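Local coordinates for response regulator aspartate phosphatase H (Bacillus subtilis, PDB 3Q15), which dephosphorylates the sporulation phosphotransferase Spo0F and also acts on the competence regulator ComA, helping to separate competence and sporulation in time, at residues F298-E301 and L302-L306; D321-S324 and Y325-K328; K361-K364 and A365-D368. One frame throughout, in Å; residues are numbered along the deposited sequence.

Contact 1: F298-E301 and L302-L306; sequences FYKE and LFLFL
From Tyr299 to Phe303, from Lys300 to Leu304 and from Glu301 to Phe305, i-to-i+4 backbone bonds wind the first turns of helix 299-310, with Phe303 N 2.8 Å from Tyr299 O. Phe298 holds the N-cap position just before it. The ring of Phe303 reaches Tyr299 through CE2, 4.2 Å from Tyr299 CB, without the two rings stacking. The Phe303 ring presents its edge to Lys300 N. One residue further round, Lys300 is exposed and its NZ makes a salt bridge with Glu301 OE1 at 3.6 Å. A bend at chi2 (75°) folds the Glu301 carboxylate back toward the start of the helix, where an acid would be expected to sit well against the helix dipole. Lys300 NZ probably offsets part of the charge of the buried Glu301, which also packs on Leu322, Tyr325 and Phe326 of helix 316-328, while the aliphatic Leu304 follows Lys300 on the same side. Inward, Leu302 meets Phe265 of helix 260-273 and Cys338 of helix 332-348, which an apolar, branched residue suits. This is an amphipathic helix start within the all-helical array of the C-terminal TPR domain.

Contact 2: D321-S324 and Y325-K328; sequences DLLS and YFEK
For Phe326, a chi1 of -72° puts CG opposite its own carbonyl carbon, over the preceding turn, and chi2 of -25° turns one face of the ring to the carbonyl oxygen of Leu322, with Phe326 CG 3.4 Å from Leu322 O. Tyr325 takes the other common chi1 setting, which swings its ring off the helix in a different direction. The same Leu322 O accepts the backbone N-H of Phe326 at 2.8 Å, in a nearly straight bond (164° at the hydrogen). It is therefore gripped by the amide and roofed by the ring of a single residue. The ring also reaches Leu323, Phe326 CD2 standing 4.4 Å from Leu323 CD2, a loose touch. Both groups are buried, and a flat phenyl with a branched leucine suits the inner face of the helix. Tyr334 of helix 332-348 meets the Phe326 ring edge-to-face. Tyr325 rests by its CB on Asp321 O, 3.3 Å away, and its amide is bonded to that oxygen; its partly exposed ring packs on Glu301 and Phe298, and OH makes a weak hydrogen bond with Lys329 NZ. The exposed border is polar. Glu327, whose amide bonds to Leu323 O at 2.9 Å, sets its CG 3.6 Å from that same oxygen before its chain bends and the carboxylate leads away; its side chain also touches His332 and Ile335 of helix 332-348. Lys328 bonds through its amide to Ser324 O at 3.0 Å and sends its ammonium off along an extended chain. Serine, aspartate, glutamate and lysine suit this exposed surface. With its apolar and charged faces so divided, the segment is the amphipathic C-terminal end of helix 316-328, layered against its neighbours as in the helical stacks of TPR domains.

Contact 3: K361-K364 and A365-D368; sequences KVLK and AQED
Gln366 climbs away from the helix beside Val362 and Leu363, pointing the same way as both. Its CB lies 3.5 Å from Leu363 O, and its CG is 3.3 Å from Val362 O, the oxygen that also accepts the Gln366 amide. Beyond CG the chain is extended (chi2 179°), which runs the carboxamide alongside the two apolar neighbours: NE2 passes Val362 CG1 at 4.1 Å, and OE1 lies 3.6 Å from Leu363 CD2. At the tip, OE1 accepts a hydrogen bond from a water 2.9 Å away; that water also donates to Leu363 O, linking side chain to backbone. NE2 is bonded to Glu336 OE1 of helix 332-348, and OE1 also takes NE2 of Gln366 of the second subunit. A glutamine suits this place because it can give and accept at once.

Round the helix, Asp368 stands one turn from Lys364. The methylene CE of Lys364 approaches both carboxylate oxygens, and NZ is 4.0 Å from Asp368 OD2, a long salt bridge. Ala365, small and buried, lies against Glu336. The chemistry implies a division of labour: a loose charge pair on one side of the helix, while on another a neutral amide fixed by several hydrogen bonds joins this helix both to its neighbour and to a second copy of the protein.

Followed from the N terminus, the three contacts come in series: none nests in or crosses another, and each closes no loop, only successive i-to-i+4 turns of one helix. Contact 1 opens helix 299-310, contact 2 ends helix 316-328, and contact 3 lies within helix 352-372. Contact 2 lies between the others in the chain and touches both: contact 1 through Phe326 CZ, 3.5 Å from Glu301 CB, and contact 3 through Leu323 CD1, which meets Lys361 CD at 4.1 Å. Contacts 1 and 3 do not touch, their nearest atoms being about 8 Å apart. Helix 332-348 borders all three, and contact 3 extends the stack to the second subunit.

Contact 1: F298-E301 and L302-L306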
loop_
_atom_site.group_PDB
_atom_site.type_symbol
_atom_site.label_atom_id
_atom_site.label_comp_id
_atom_site.label_asym_id
_atom_site.label_seq_id
_atom_site.Cartn_x
_atom_site.Cartn_y
_atom_site.Cartn_z
ATOM N N PHE A 298 28.116 6.358 8.485
ATOM C CA PHE A 298 28.669 5.883 9.742
ATOM C C PHE A 298 29.568 4.659 9.549
ATOM O O PHE A 298 29.790 3.894 10.485
ATOM C CB PHE A 298 27.546 5.584 10.738
ATOM C CG PHE A 298 26.746 6.798 11.133
ATOM C CD1 PHE A 298 27.112 7.560 12.233
ATOM C CD2 PHE A 298 25.633 7.179 10.403
ATOM C CE1 PHE A 298 26.381 8.676 12.599
ATOM C CE2 PHE A 298 24.898 8.296 10.763
ATOM C CZ PHE A 298 25.272 9.045 11.863
ATOM N N TYR A 299 30.094 4.481 8.340
ATOM C CA TYR A 299 30.996 3.361 8.076
ATOM C C TYR A 299 32.184 3.370 9.031
ATOM O O TYR A 299 32.768 2.327 9.324
ATOM C CB TYR A 299 31.451 3.343 6.611
ATOM C CG TYR A 299 30.347 2.939 5.661
ATOM C CD1 TYR A 299 29.947 1.612 5.557
ATOM C CD2 TYR A 299 29.688 3.884 4.887
ATOM C CE1 TYR A 299 28.925 1.238 4.703
ATOM C CE2 TYR A 299 28.666 3.517 4.030
ATOM C CZ TYR A 299 28.290 2.193 3.942
ATOM O OH TYR A 299 27.274 1.823 3.090
ATOM N N LYS A 300 32.529 4.551 9.533
ATOM C CA LYS A 300 33.590 4.670 10.517
ATOM C C LYS A 300 33.250 3.860 11.764
ATOM O O LYS A 300 34.100 3.158 12.313
ATOM C CB LYS A 300 33.824 6.136 10.886
ATOM C CG LYS A 300 35.127 6.379 11.641
ATOM C CD LYS A 300 35.443 7.862 11.774
ATOM C CE LYS A 300 34.545 8.522 12.802
ATOM N NZ LYS A 300 34.775 7.968 14.162
ATOM N N GLU A 301 32.000 3.961 12.207
ATOM C CA GLU A 301 31.555 3.267 13.413
ATOM C C GLU A 301 31.349 1.775 13.166
ATOM O O GLU A 301 31.564 0.951 14.056
ATOM C CB GLU A 301 30.274 3.897 13.961
ATOM C CG GLU A 301 30.496 5.151 14.801
ATOM C CD GLU A 301 30.832 6.376 13.969
ATOM O OE1 GLU A 301 31.282 7.385 14.555
ATOM O OE2 GLU A 301 30.639 6.337 12.735
ATOM N N LEU A 302 30.925 1.434 11.955
ATOM C CA LEU A 302 30.794 0.034 11.560
ATOM C C LEU A 302 32.168 -0.634 11.461
ATOM O O LEU A 302 32.340 -1.784 11.862
ATOM C CB LEU A 302 30.043 -0.095 10.230
ATOM C CG LEU A 302 28.524 0.100 10.196
ATOM C CD1 LEU A 302 27.851 -0.670 11.322
ATOM C CD2 LEU A 302 28.167 1.568 10.268
ATOM N N PHE A 303 33.145 0.091 10.926
ATOM C CA PHE A 303 34.501 -0.435 10.851
ATOM C C PHE A 303 35.038 -0.680 12.248
ATOM O O PHE A 303 35.603 -1.736 12.526
ATOM C CB PHE A 303 35.430 0.516 10.100
ATOM C CG PHE A 303 35.430 0.314 8.611
ATOM C CD1 PHE A 303 35.867 -0.882 8.060
ATOM C CD2 PHE A 303 35.013 1.322 7.761
ATOM C CE1 PHE A 303 35.876 -1.071 6.685
ATOM C CE2 PHE A 303 35.019 1.141 6.385
ATOM C CZ PHE A 303 35.451 -0.059 5.845
ATOM N N LEU A 304 34.858 0.300 13.127
ATOM C CA LEU A 304 35.355 0.186 14.492
ATOM C C LEU A 304 34.694 -0.976 15.230
ATOM O O LEU A 304 35.325 -1.630 16.063
ATOM C CB LEU A 304 35.153 1.498 15.250
ATOM C CG LEU A 304 36.021 2.660 14.764
ATOM C CD1 LEU A 304 35.642 3.956 15.465
ATOM C CD2 LEU A 304 37.500 2.341 14.965
ATOM N N PHE A 305 33.427 -1.238 14.921
ATOM C CA PHE A 305 32.728 -2.349 15.553
ATOM C C PHE A 305 33.292 -3.698 15.109
ATOM O O PHE A 305 33.404 -4.630 15.908
ATOM C CB PHE A 305 31.226 -2.301 15.282
ATOM C CG PHE A 305 30.471 -3.414 15.945
ATOM C CD1 PHE A 305 30.054 -3.295 17.262
ATOM C CD2 PHE A 305 30.203 -4.590 15.264
ATOM C CE1 PHE A 305 29.371 -4.323 17.887
ATOM C CE2 PHE A 305 29.518 -5.622 15.884
ATOM C CZ PHE A 305 29.103 -5.486 17.198
ATOM N N LEU A 306 33.634 -3.797 13.829
ATOM C CA LEU A 306 34.240 -5.008 13.295
ATOM C C LEU A 306 35.536 -5.322 14.019
ATOM O O LEU A 306 35.768 -6.460 14.430
ATOM C CB LEU A 306 34.513 -4.868 11.797
ATOM C CG LEU A 306 33.316 -5.000 10.868
ATOM C CD1 LEU A 306 33.783 -5.044 9.423
ATOM C CD2 LEU A 306 32.531 -6.250 11.217
#

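Contact 2: D321-S324 and Y325-K328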
loop_
_atom_site.group_PDB
_atom_site.type_symbol
_atom_site.label_atom_id
_atom_site.label_comp_id
_atom_site.label_asym_id
_atom_site.label_seq_id
_atom_site.Cartn_x
_atom_site.Cartn_y
_atom_site.Cartn_z
ATOM N N ASP A 321 30.459 1.568 23.849
ATOM C CA ASP A 321 30.492 2.977 23.469
ATOM C C ASP A 321 29.843 3.200 22.104
ATOM O O ASP A 321 29.125 4.181 21.902
ATOM C CB ASP A 321 31.925 3.510 23.463
ATOM C CG ASP A 321 32.561 3.497 24.841
ATOM O OD1 ASP A 321 33.769 3.196 24.929
ATOM O OD2 ASP A 321 31.857 3.789 25.836
ATOM N N LEU A 322 30.097 2.285 21.171
ATOM C CA LEU A 322 29.530 2.385 19.830
ATOM C C LEU A 322 28.020 2.185 19.844
ATOM O O LEU A 322 27.278 2.959 19.238
ATOM C CB LEU A 322 30.193 1.382 18.881
ATOM C CG LEU A 322 31.661 1.669 18.551
ATOM C CD1 LEU A 322 32.346 0.439 17.967
ATOM C CD2 LEU A 322 31.774 2.866 17.617
ATOM N N LEU A 323 27.566 1.147 20.541
ATOM C CA LEU A 323 26.141 0.862 20.623
ATOM C C LEU A 323 25.421 2.001 21.335
ATOM O O LEU A 323 24.283 2.327 21.007
ATOM C CB LEU A 323 25.886 -0.471 21.334
ATOM C CG LEU A 323 26.417 -1.732 20.645
ATOM C CD1 LEU A 323 26.076 -2.976 21.451
ATOM C CD2 LEU A 323 25.878 -1.847 19.227
ATOM N N SER A 324 26.095 2.608 22.307
ATOM C CA SER A 324 25.550 3.758 23.015
ATOM C C SER A 324 25.471 4.957 22.076
ATOM O O SER A 324 24.501 5.720 22.097
ATOM C CB SER A 324 26.417 4.096 24.228
ATOM O OG SER A 324 25.950 5.266 24.870
ATOM N N TYR A 325 26.502 5.114 21.253
ATOM C CA TYR A 325 26.539 6.176 20.257
ATOM C C TYR A 325 25.393 6.020 19.270
ATOM O O TYR A 325 24.704 6.984 18.945
ATOM C CB TYR A 325 27.868 6.154 19.506
ATOM C CG TYR A 325 27.975 7.208 18.429
ATOM C CD1 TYR A 325 28.238 8.531 18.754
ATOM C CD2 TYR A 325 27.820 6.880 17.090
ATOM C CE1 TYR A 325 28.341 9.496 17.777
ATOM C CE2 TYR A 325 27.920 7.840 16.106
ATOM C CZ TYR A 325 28.181 9.148 16.457
ATOM O OH TYR A 325 28.284 10.114 15.485
ATOM N N PHE A 326 25.202 4.794 18.793
ATOM C CA PHE A 326 24.112 4.485 17.875
ATOM C C PHE A 326 22.760 4.762 18.530
ATOM O O PHE A 326 21.863 5.329 17.904
ATOM C CB PHE A 326 24.183 3.024 17.425
ATOM C CG PHE A 326 25.307 2.731 16.463
ATOM C CD1 PHE A 326 25.840 3.730 15.666
ATOM C CD2 PHE A 326 25.824 1.448 16.352
ATOM C CE1 PHE A 326 26.868 3.457 14.782
ATOM C CE2 PHE A 326 26.850 1.171 15.471
ATOM C CZ PHE A 326 27.372 2.176 14.684
ATOM N N GLU A 327 22.615 4.345 19.785
ATOM C CA GLU A 327 21.393 4.590 20.542
ATOM C C GLU A 327 21.053 6.071 20.530
ATOM O O GLU A 327 19.896 6.453 20.369
ATOM C CB GLU A 327 21.554 4.118 21.988
ATOM C CG GLU A 327 20.978 2.739 22.271
ATOM C CD GLU A 327 19.463 2.738 22.321
ATOM O OE1 GLU A 327 18.864 1.643 22.263
ATOM O OE2 GLU A 327 18.868 3.833 22.424
ATOM N N LYS A 328 22.075 6.901 20.701
ATOM C CA LYS A 328 21.887 8.340 20.799
ATOM C C LYS A 328 21.294 8.919 19.516
ATOM O O LYS A 328 20.340 9.693 19.559
ATOM C CB LYS A 328 23.212 9.027 21.139
ATOM C CG LYS A 328 23.074 10.246 22.040
ATOM C CD LYS A 328 24.423 10.657 22.617
ATOM C CE LYS A 328 24.271 11.733 23.683
ATOM N NZ LYS A 328 25.574 12.067 24.325
#

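Contact 3: K361-K364 and A365-D368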
loop_
_atom_site.group_PDB
_atom_site.type_symbol
_atom_site.label_atom_id
_atom_site.label_comp_id
_atom_site.label_asym_id
_atom_site.label_seq_id
_atom_site.Cartn_x
_atom_site.Cartn_y
_atom_site.Cartn_z
ATOM N N LYS A 361 19.346 -7.043 23.103
ATOM C CA LYS A 361 19.563 -5.776 22.423
ATOM C C LYS A 361 19.007 -5.848 21.003
ATOM O O LYS A 361 18.495 -4.861 20.468
ATOM C CB LYS A 361 21.052 -5.425 22.379
ATOM C CG LYS A 361 21.722 -5.290 23.739
ATOM C CD LYS A 361 23.160 -4.810 23.593
ATOM C CE LYS A 361 23.957 -5.026 24.872
ATOM N NZ LYS A 361 23.366 -4.307 26.037
ATOM N N VAL A 362 19.117 -7.026 20.398
ATOM C CA VAL A 362 18.598 -7.249 19.056
ATOM C C VAL A 362 17.088 -7.086 19.041
ATOM O O VAL A 362 16.552 -6.300 18.263
ATOM C CB VAL A 362 18.929 -8.655 18.540
ATOM C CG1 VAL A 362 18.209 -8.905 17.218
ATOM C CG2 VAL A 362 20.439 -8.830 18.386
ATOM N N LEU A 363 16.406 -7.834 19.904
ATOM C CA LEU A 363 14.948 -7.786 19.966
ATOM C C LEU A 363 14.455 -6.381 20.316
ATOM O O LEU A 363 13.454 -5.911 19.772
ATOM C CB LEU A 363 14.409 -8.822 20.958
ATOM C CG LEU A 363 14.770 -10.280 20.638
ATOM C CD1 LEU A 363 14.136 -11.232 21.644
ATOM C CD2 LEU A 363 14.358 -10.652 19.222
ATOM N N LYS A 364 15.173 -5.711 21.211
ATOM C CA LYS A 364 14.848 -4.336 21.577
ATOM C C LYS A 364 14.952 -3.405 20.369
ATOM O O LYS A 364 14.027 -2.644 20.078
ATOM C CB LYS A 364 15.762 -3.846 22.704
ATOM C CG LYS A 364 15.478 -2.428 23.168
ATOM C CD LYS A 364 14.089 -2.314 23.771
ATOM C CE LYS A 364 13.752 -0.870 24.115
ATOM N NZ LYS A 364 14.761 -0.260 25.023
ATOM N N ALA A 365 16.078 -3.470 19.668
ATOM C CA ALA A 365 16.287 -2.630 18.494
ATOM C C ALA A 365 15.173 -2.822 17.462
ATOM O O ALA A 365 14.711 -1.860 16.855
ATOM C CB ALA A 365 17.641 -2.906 17.877
ATOM N N GLN A 366 14.746 -4.067 17.271
ATOM C CA GLN A 366 13.662 -4.370 16.343
ATOM C C GLN A 366 12.382 -3.623 16.704
ATOM O O GLN A 366 11.711 -3.055 15.834
ATOM C CB GLN A 366 13.390 -5.877 16.304
ATOM C CG GLN A 366 14.501 -6.702 15.669
ATOM C CD GLN A 366 14.202 -8.192 15.675
ATOM O OE1 GLN A 366 13.349 -8.665 16.430
ATOM N NE2 GLN A 366 14.902 -8.937 14.827
ATOM N N GLU A 367 12.036 -3.636 17.986
ATOM C CA GLU A 367 10.837 -2.944 18.439
ATOM C C GLU A 367 10.983 -1.426 18.349
ATOM O O GLU A 367 10.016 -0.729 18.060
ATOM C CB GLU A 367 10.438 -3.377 19.855
ATOM C CG GLU A 367 9.878 -4.792 19.912
ATOM C CD GLU A 367 8.994 -5.039 21.122
ATOM O OE1 GLU A 367 8.720 -6.223 21.416
ATOM O OE2 GLU A 367 8.565 -4.056 21.770
ATOM N N ASP A 368 12.190 -0.921 18.590
ATOM C CA ASP A 368 12.444 0.512 18.507
ATOM C C ASP A 368 12.333 1.007 17.069
ATOM O O ASP A 368 11.883 2.127 16.819
ATOM C CB ASP A 368 13.813 0.862 19.092
ATOM C CG ASP A 368 13.858 0.712 20.603
ATOM O OD1 ASP A 368 12.793 0.832 21.249
ATOM O OD2 ASP A 368 14.959 0.478 21.145
HETATM O O HOH W 1 11.413 -8.025 18.487
#